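Local coordinates for aclacinomycin-N/aclacinomycin-A oxidase (PDB 2IPI), which oxidises the terminal sugar of aclacinomycins in two successive oxygen-dependent steps, using a bicovalently bound FAD, in polyketide antibiotic biosynthesis, at residues I82-G87 with A102-S107; V59-T64 with M106-Q111. All coordinates share one frame; numbering follows the deposited sequence.

Contact 1: I82-G87 with A102-S107. With FAD (flavin-adenine dinucleotide), chain F.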
loop_
_atom_site.group_PDB
_atom_site.type_symbol
_atom_site.label_atom_id
_atom_site.label_comp_id
_atom_site.label_asym_id
_atom_site.label_seq_id
_atom_site.Cartn_x
_atom_site.Cartn_y
_atom_site.Cartn_z
ATOM N N ILE A 82 -15.987 -6.584 -15.683
ATOM C CA ILE A 82 -15.649 -7.284 -14.439
ATOM C C ILE A 82 -14.827 -6.463 -13.463
ATOM O O ILE A 82 -13.976 -5.695 -13.924
ATOM C CB ILE A 82 -14.868 -8.569 -14.810
ATOM C CG1 ILE A 82 -15.738 -9.634 -15.482
ATOM C CG2 ILE A 82 -14.160 -9.170 -13.622
ATOM C CD1 ILE A 82 -14.937 -10.771 -16.077
ATOM N N ALA A 83 -15.037 -6.672 -12.153
ATOM C CA ALA A 83 -14.137 -6.092 -11.161
ATOM C C ALA A 83 -13.954 -7.086 -9.991
ATOM O O ALA A 83 -14.946 -7.746 -9.717
ATOM C CB ALA A 83 -14.627 -4.760 -10.635
ATOM N N VAL A 84 -12.757 -7.129 -9.421
ATOM C CA VAL A 84 -12.535 -8.008 -8.273
ATOM C C VAL A 84 -12.382 -7.212 -6.977
ATOM O O VAL A 84 -11.625 -6.251 -6.941
ATOM C CB VAL A 84 -11.275 -8.873 -8.395
ATOM C CG1 VAL A 84 -11.355 -10.029 -7.403
ATOM C CG2 VAL A 84 -11.096 -9.320 -9.827
ATOM N N ARG A 85 -13.097 -7.699 -5.970
ATOM C CA ARG A 85 -12.943 -7.182 -4.620
ATOM C C ARG A 85 -12.367 -8.291 -3.740
ATOM O O ARG A 85 -12.920 -9.386 -3.720
ATOM C CB ARG A 85 -14.292 -6.693 -4.101
ATOM C CG ARG A 85 -14.391 -6.596 -2.584
ATOM C CD ARG A 85 -15.501 -5.668 -2.113
ATOM N NE ARG A 85 -15.291 -4.304 -2.549
ATOM C CZ ARG A 85 -16.118 -3.435 -3.079
ATOM N NH1 ARG A 85 -17.397 -3.692 -3.304
ATOM N NH2 ARG A 85 -15.649 -2.231 -3.391
ATOM N N SER A 86 -11.298 -8.020 -3.015
ATOM C CA SER A 86 -10.800 -8.929 -1.985
ATOM C C SER A 86 -11.034 -8.275 -0.619
ATOM O O SER A 86 -11.875 -8.733 0.168
ATOM C CB SER A 86 -9.324 -9.245 -2.202
ATOM O OG SER A 86 -9.132 -10.066 -3.356
ATOM N N GLY A 87 -10.268 -7.206 -0.421
ATOM C CA GLY A 87 -10.250 -6.409 0.791
ATOM C C GLY A 87 -11.082 -5.149 0.800
ATOM O O GLY A 87 -11.417 -4.658 1.884
ATOM N N ALA A 102 -20.120 -6.623 -13.303
ATOM C CA ALA A 102 -19.801 -7.862 -12.619
ATOM C C ALA A 102 -18.794 -7.686 -11.495
ATOM O O ALA A 102 -17.656 -7.236 -11.727
ATOM C CB ALA A 102 -19.262 -8.812 -13.687
ATOM N N VAL A 103 -19.126 -8.065 -10.258
ATOM C CA VAL A 103 -18.084 -7.959 -9.223
ATOM C C VAL A 103 -17.818 -9.316 -8.588
ATOM O O VAL A 103 -18.706 -9.989 -8.060
ATOM C CB VAL A 103 -18.456 -6.932 -8.133
ATOM C CG1 VAL A 103 -19.963 -6.857 -8.014
ATOM C CG2 VAL A 103 -17.827 -7.255 -6.787
ATOM N N ILE A 104 -16.575 -9.743 -8.673
ATOM C CA ILE A 104 -16.239 -11.046 -8.072
ATOM C C ILE A 104 -15.560 -10.781 -6.732
ATOM O O ILE A 104 -14.494 -10.169 -6.688
ATOM C CB ILE A 104 -15.365 -11.895 -8.998
ATOM C CG1 ILE A 104 -13.998 -11.326 -9.349
ATOM C CG2 ILE A 104 -16.120 -12.176 -10.308
ATOM C CD1 ILE A 104 -14.053 -10.527 -10.636
ATOM N N ASP A 105 -16.223 -11.229 -5.692
ATOM C CA ASP A 105 -15.853 -11.034 -4.302
ATOM C C ASP A 105 -15.216 -12.298 -3.718
ATOM O O ASP A 105 -15.817 -13.377 -3.728
ATOM C CB ASP A 105 -17.079 -10.673 -3.461
ATOM C CG ASP A 105 -16.659 -10.114 -2.104
ATOM O OD1 ASP A 105 -17.161 -9.040 -1.737
ATOM O OD2 ASP A 105 -15.827 -10.734 -1.415
ATOM N N MET A 106 -13.986 -12.139 -3.256
ATOM C CA MET A 106 -13.136 -13.259 -2.868
ATOM C C MET A 106 -13.072 -13.431 -1.352
ATOM O O MET A 106 -12.263 -14.220 -0.876
ATOM C CB MET A 106 -11.716 -13.048 -3.401
ATOM C CG MET A 106 -11.694 -12.341 -4.761
ATOM S SD MET A 106 -11.423 -13.534 -6.086
ATOM C CE MET A 106 -12.944 -13.379 -7.004
ATOM N N SER A 107 -13.887 -12.679 -0.649
ATOM C CA SER A 107 -13.801 -12.562 0.808
ATOM C C SER A 107 -14.078 -13.868 1.535
ATOM O O SER A 107 -13.742 -13.990 2.718
ATOM C CB SER A 107 -14.785 -11.488 1.273
ATOM O OG SER A 107 -16.120 -11.917 1.040
HETATM P PA FAD F . -9.591 -4.021 -3.063
HETATM O O1A FAD F . -10.399 -2.885 -3.274
HETATM O O2A FAD F . -10.391 -5.243 -3.003
HETATM O O5B FAD F . -8.482 -4.143 -4.172
HETATM C C5B FAD F . -7.684 -3.093 -4.541
HETATM C C4B FAD F . -7.196 -3.277 -5.975
HETATM O O4B FAD F . -6.753 -4.595 -6.143
HETATM C C3B FAD F . -8.351 -3.125 -6.983
HETATM O O3B FAD F . -7.876 -2.715 -8.214
HETATM C C2B FAD F . -8.879 -4.543 -7.118
HETATM O O2B FAD F . -9.580 -4.813 -8.301
HETATM C C1B FAD F . -7.581 -5.310 -6.990
HETATM N N9A FAD F . -7.761 -6.718 -6.585
HETATM C C8A FAD F . -8.436 -7.171 -5.521
HETATM N N7A FAD F . -8.368 -8.493 -5.461
HETATM C C5A FAD F . -7.662 -8.896 -6.518
HETATM C C6A FAD F . -7.271 -10.150 -6.967
HETATM N N6A FAD F . -7.560 -11.172 -6.257
HETATM N N1A FAD F . -6.538 -10.252 -8.064
HETATM C C2A FAD F . -6.182 -9.156 -8.693
HETATM N N3A FAD F . -6.521 -7.947 -8.288
HETATM C C4A FAD F . -7.262 -7.805 -7.230
HETATM N N1 FAD F . -0.728 -0.148 1.740
HETATM C C2 FAD F . 0.597 -0.355 2.046
HETATM O O2 FAD F . 1.402 -0.602 1.258
HETATM N N3 FAD F . 0.972 -0.263 3.358
HETATM C C4 FAD F . 0.069 0.023 4.366
HETATM O O4 FAD F . 0.438 -0.003 5.506
HETATM C C4X FAD F . -1.277 0.212 4.043
HETATM N N5 FAD F . -2.209 0.523 4.990
HETATM C C5X FAD F . -3.525 0.641 4.686
HETATM C C6 FAD F . -4.471 0.866 5.689
HETATM C C7 FAD F . -5.782 1.037 5.354
HETATM C C7M FAD F . -6.751 1.161 6.484
HETATM C C8 FAD F . -6.208 0.893 4.029
HETATM C C8M FAD F . -7.685 0.771 3.730
HETATM C C9 FAD F . -5.248 0.651 3.073
HETATM C C9A FAD F . -3.908 0.554 3.355
HETATM N N10 FAD F . -2.968 0.333 2.366
HETATM C C10 FAD F . -1.667 0.117 2.710
HETATM C "C1'" FAD F . -3.198 0.781 0.960
HETATM C "C2'" FAD F . -3.848 -0.245 0.029
HETATM O "O2'" FAD F . -5.181 -0.059 -0.319
HETATM C "C3'" FAD F . -3.668 -1.680 0.465
HETATM O "O3'" FAD F . -2.323 -2.006 0.640
HETATM C "C4'" FAD F . -4.472 -2.499 -0.590
HETATM O "O4'" FAD F . -4.669 -1.878 -1.795
HETATM C "C5'" FAD F . -5.830 -3.051 -0.228
HETATM O "O5'" FAD F . -6.263 -3.948 -1.196
HETATM P P FAD F . -7.673 -4.580 -0.971
HETATM O O1P FAD F . -7.690 -5.938 -1.381
HETATM O O2P FAD F . -8.009 -4.400 0.374
HETATM O O3P FAD F . -8.731 -3.712 -1.764
#

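Contact 2: V59-T64 with M106-Q111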
loop_
_atom_site.group_PDB
_atom_site.type_symbol
_atom_site.label_atom_id
_atom_site.label_comp_id
_atom_site.label_asym_id
_atom_site.label_seq_id
_atom_site.Cartn_x
_atom_site.Cartn_y
_atom_site.Cartn_z
ATOM N N VAL A 59 -23.195 -9.785 -8.207
ATOM C CA VAL A 59 -21.946 -10.063 -7.525
ATOM C C VAL A 59 -21.759 -11.580 -7.338
ATOM O O VAL A 59 -22.629 -12.249 -6.791
ATOM C CB VAL A 59 -21.837 -9.399 -6.133
ATOM C CG1 VAL A 59 -20.374 -9.424 -5.706
ATOM C CG2 VAL A 59 -22.412 -7.999 -6.137
ATOM N N TYR A 60 -20.642 -12.144 -7.778
ATOM C CA TYR A 60 -20.381 -13.572 -7.638
ATOM C C TYR A 60 -19.505 -13.804 -6.403
ATOM O O TYR A 60 -18.413 -13.247 -6.316
ATOM C CB TYR A 60 -19.639 -14.214 -8.807
ATOM C CG TYR A 60 -20.415 -14.305 -10.098
ATOM C CD1 TYR A 60 -21.330 -15.311 -10.355
ATOM C CD2 TYR A 60 -20.201 -13.330 -11.075
ATOM C CE1 TYR A 60 -22.029 -15.364 -11.553
ATOM C CE2 TYR A 60 -20.896 -13.387 -12.265
ATOM C CZ TYR A 60 -21.800 -14.397 -12.503
ATOM O OH TYR A 60 -22.453 -14.376 -13.720
ATOM N N VAL A 61 -20.027 -14.632 -5.507
ATOM C CA VAL A 61 -19.244 -14.960 -4.310
ATOM C C VAL A 61 -18.601 -16.335 -4.472
ATOM O O VAL A 61 -19.311 -17.336 -4.295
ATOM C CB VAL A 61 -20.131 -14.842 -3.062
ATOM C CG1 VAL A 61 -19.327 -15.139 -1.814
ATOM C CG2 VAL A 61 -20.710 -13.430 -2.996
ATOM N N VAL A 62 -17.322 -16.305 -4.798
ATOM C CA VAL A 62 -16.462 -17.421 -5.142
ATOM C C VAL A 62 -15.807 -18.107 -3.929
ATOM O O VAL A 62 -15.520 -17.477 -2.896
ATOM C CB VAL A 62 -15.305 -17.005 -6.081
ATOM C CG1 VAL A 62 -15.799 -16.649 -7.475
ATOM C CG2 VAL A 62 -14.516 -15.843 -5.501
ATOM N N HIS A 63 -15.557 -19.401 -4.092
ATOM C CA HIS A 63 -14.965 -20.249 -3.051
ATOM C C HIS A 63 -13.815 -21.069 -3.613
ATOM O O HIS A 63 -13.044 -21.690 -2.863
ATOM C CB HIS A 63 -16.022 -21.171 -2.445
ATOM C CG HIS A 63 -17.273 -20.454 -2.035
ATOM N ND1 HIS A 63 -18.337 -20.203 -2.884
ATOM C CD2 HIS A 63 -17.620 -19.923 -0.845
ATOM C CE1 HIS A 63 -19.282 -19.547 -2.245
ATOM N NE2 HIS A 63 -18.881 -19.368 -0.996
ATOM N N THR A 64 -13.653 -21.149 -4.947
ATOM C CA THR A 64 -12.484 -21.847 -5.496
ATOM C C THR A 64 -12.088 -21.237 -6.840
ATOM O O THR A 64 -12.897 -20.578 -7.500
ATOM C CB THR A 64 -12.648 -23.367 -5.739
ATOM O OG1 THR A 64 -13.681 -23.542 -6.729
ATOM C CG2 THR A 64 -13.111 -24.147 -4.522
ATOM N N MET A 106 -13.986 -12.139 -3.256
ATOM C CA MET A 106 -13.136 -13.259 -2.868
ATOM C C MET A 106 -13.072 -13.431 -1.352
ATOM O O MET A 106 -12.263 -14.220 -0.876
ATOM C CB MET A 106 -11.716 -13.048 -3.401
ATOM C CG MET A 106 -11.694 -12.341 -4.761
ATOM S SD MET A 106 -11.423 -13.534 -6.086
ATOM C CE MET A 106 -12.944 -13.379 -7.004
ATOM N N SER A 107 -13.887 -12.679 -0.649
ATOM C CA SER A 107 -13.801 -12.562 0.808
ATOM C C SER A 107 -14.078 -13.868 1.535
ATOM O O SER A 107 -13.742 -13.990 2.718
ATOM C CB SER A 107 -14.785 -11.488 1.273
ATOM O OG SER A 107 -16.120 -11.917 1.040
ATOM N N GLN A 108 -14.672 -14.841 0.848
ATOM C CA GLN A 108 -14.894 -16.161 1.436
ATOM C C GLN A 108 -13.655 -17.048 1.292
ATOM O O GLN A 108 -13.584 -18.155 1.846
ATOM C CB GLN A 108 -16.108 -16.847 0.809
ATOM C CG GLN A 108 -17.474 -16.254 1.062
ATOM C CD GLN A 108 -17.901 -16.252 2.508
ATOM O OE1 GLN A 108 -17.102 -15.891 3.375
ATOM N NE2 GLN A 108 -19.133 -16.647 2.827
ATOM N N MET A 109 -12.632 -16.600 0.582
ATOM C CA MET A 109 -11.434 -17.382 0.316
ATOM C C MET A 109 -10.211 -16.862 1.057
ATOM O O MET A 109 -9.507 -16.050 0.455
ATOM C CB MET A 109 -11.122 -17.367 -1.193
ATOM C CG MET A 109 -12.222 -17.944 -2.062
ATOM S SD MET A 109 -11.790 -17.883 -3.836
ATOM C CE MET A 109 -10.412 -19.045 -3.821
ATOM N N ARG A 110 -9.961 -17.296 2.289
ATOM C CA ARG A 110 -8.959 -16.736 3.173
ATOM C C ARG A 110 -8.128 -17.830 3.872
ATOM O O ARG A 110 -7.642 -17.582 4.979
ATOM C CB ARG A 110 -9.482 -15.884 4.323
ATOM C CG ARG A 110 -10.648 -14.949 4.169
ATOM C CD ARG A 110 -10.934 -14.290 5.528
ATOM N NE ARG A 110 -12.204 -13.623 5.521
ATOM C CZ ARG A 110 -12.656 -12.472 5.932
ATOM N NH1 ARG A 110 -11.898 -11.566 6.545
ATOM N NH2 ARG A 110 -13.947 -12.258 5.707
ATOM N N GLN A 111 -7.993 -18.950 3.212
ATOM C CA GLN A 111 -7.171 -20.070 3.655
ATOM C C GLN A 111 -5.692 -19.699 3.662
ATOM O O GLN A 111 -5.143 -19.048 2.783
ATOM C CB GLN A 111 -7.404 -21.291 2.763
HETATM O O HOH W 1 -15.724 -15.109 -1.810
#

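Contact 1: I82-G87 with A102-S107
The parallel part of the small mixed sheet in the PCMH-type FAD-binding domain pairs Ala83 and Arg85 of strand 82-85 with the backbone of strand 102-105. It illustrates how an edge strand can serve a sheet and a cofactor at once. Four backbone bonds run in regular parallel register, from Ala83 N to Ala102 O (2.7 Å) through to Met106 N and Arg85 O (3.0 Å). On the face that carries Ile82, Val84, Ala102 and Ile104, CG1 of Ile104 sits between the backbone N and the carbonyl carbon (chi1 62°), and its CD1 packs tightly against both Ile82 CG2 and Val84 CG2, 3.3 Å from each. Helix 65-78 and Ile221 cover this apolar patch, and Met106 CG extends it against Val84 CG1 (3.5 Å). On the other face Arg85 and Asp105 lie close without pairing: the guanidinium has its salt bridge with Asp96, while Asp105 OD1 meets Arg46. Asp105 OD2 instead closes an Asx turn, accepting Ser107 N nearly along its C-O axis and Ser107 OG from above the carboxylate plane.

The opposite edge of strand 82-85 faces the dinucleotide. Val84 O accepts from ribose O2B of FAD (2.8 Å). Ser86 N donates to FAD phosphate oxygen O2A (2.9 Å), and Gly87 N to O1P of the second phosphate. Ser86 OG donates to adenine N7A (2.7 Å). Alternate residues therefore face the sheet and the cofactor, the phosphates being met here by uncharged backbone N-H groups and the adenine by a hydroxyl.

Contact 2: V59-T64 with M106-Q111
Two bends in the side chain of Met106 (chi2 -101°, chi3 117°) swing its CE onto CG2 of Val62, a tight approach of 3.3 Å. Met109 arrives differently: its CG touches Val62 O (3.4 Å), the extended chi2 (180°) carries SD to 3.8 Å from Val62 CG2, and a final bend brings CE near the backbone of His63 and Thr64. One methyl of Val62 is thus shared by two thioether chains. Toward the surface, Gln108 and the His63 ring lie side by side and point the same way, with Gln108 CB 3.8 Å from His63 CD2; Gln108 CG also touches Val61 CG1 (3.6 Å). The His63 ring is held from outside, through ND1, by Gln67.

The polar link is a water that donates to Val62 O (2.6 Å) and accepts from Gln108 N (2.9 Å), serving two backbone groups where direct strand pairing has stopped. Met106 to Met109 form a type I beta turn, closed by Met109 N on Met106 O. Thr64, at the N-cap of helix 65-78, ends the facing segment, making this a junction where two neighbouring parallel strands diverge, one toward a helix and the other into a turn.

How the contacts relate
Strand 102-105 joins the two contacts. It pairs with 82-85 in contact 1, and its other edge meets strand 58-61, which leads into contact 2: Val103 O lies 2.9 Å from Tyr60 N, and Asp105 N 3.0 Å from Tyr60 O, both probable hydrogen bonds. The contact centres are about 8 Å apart. Met106 belongs to both, and its side chain comes within about 5 Å of FAD. Contact 1 binds the cofactor directly; contact 2 has no part in the FAD or substrate sites. The side chains of Ser86 and the FAD-binding Asn468 are about 11 Å apart, whereas His89 and Cys149 provide the covalent links to FAD.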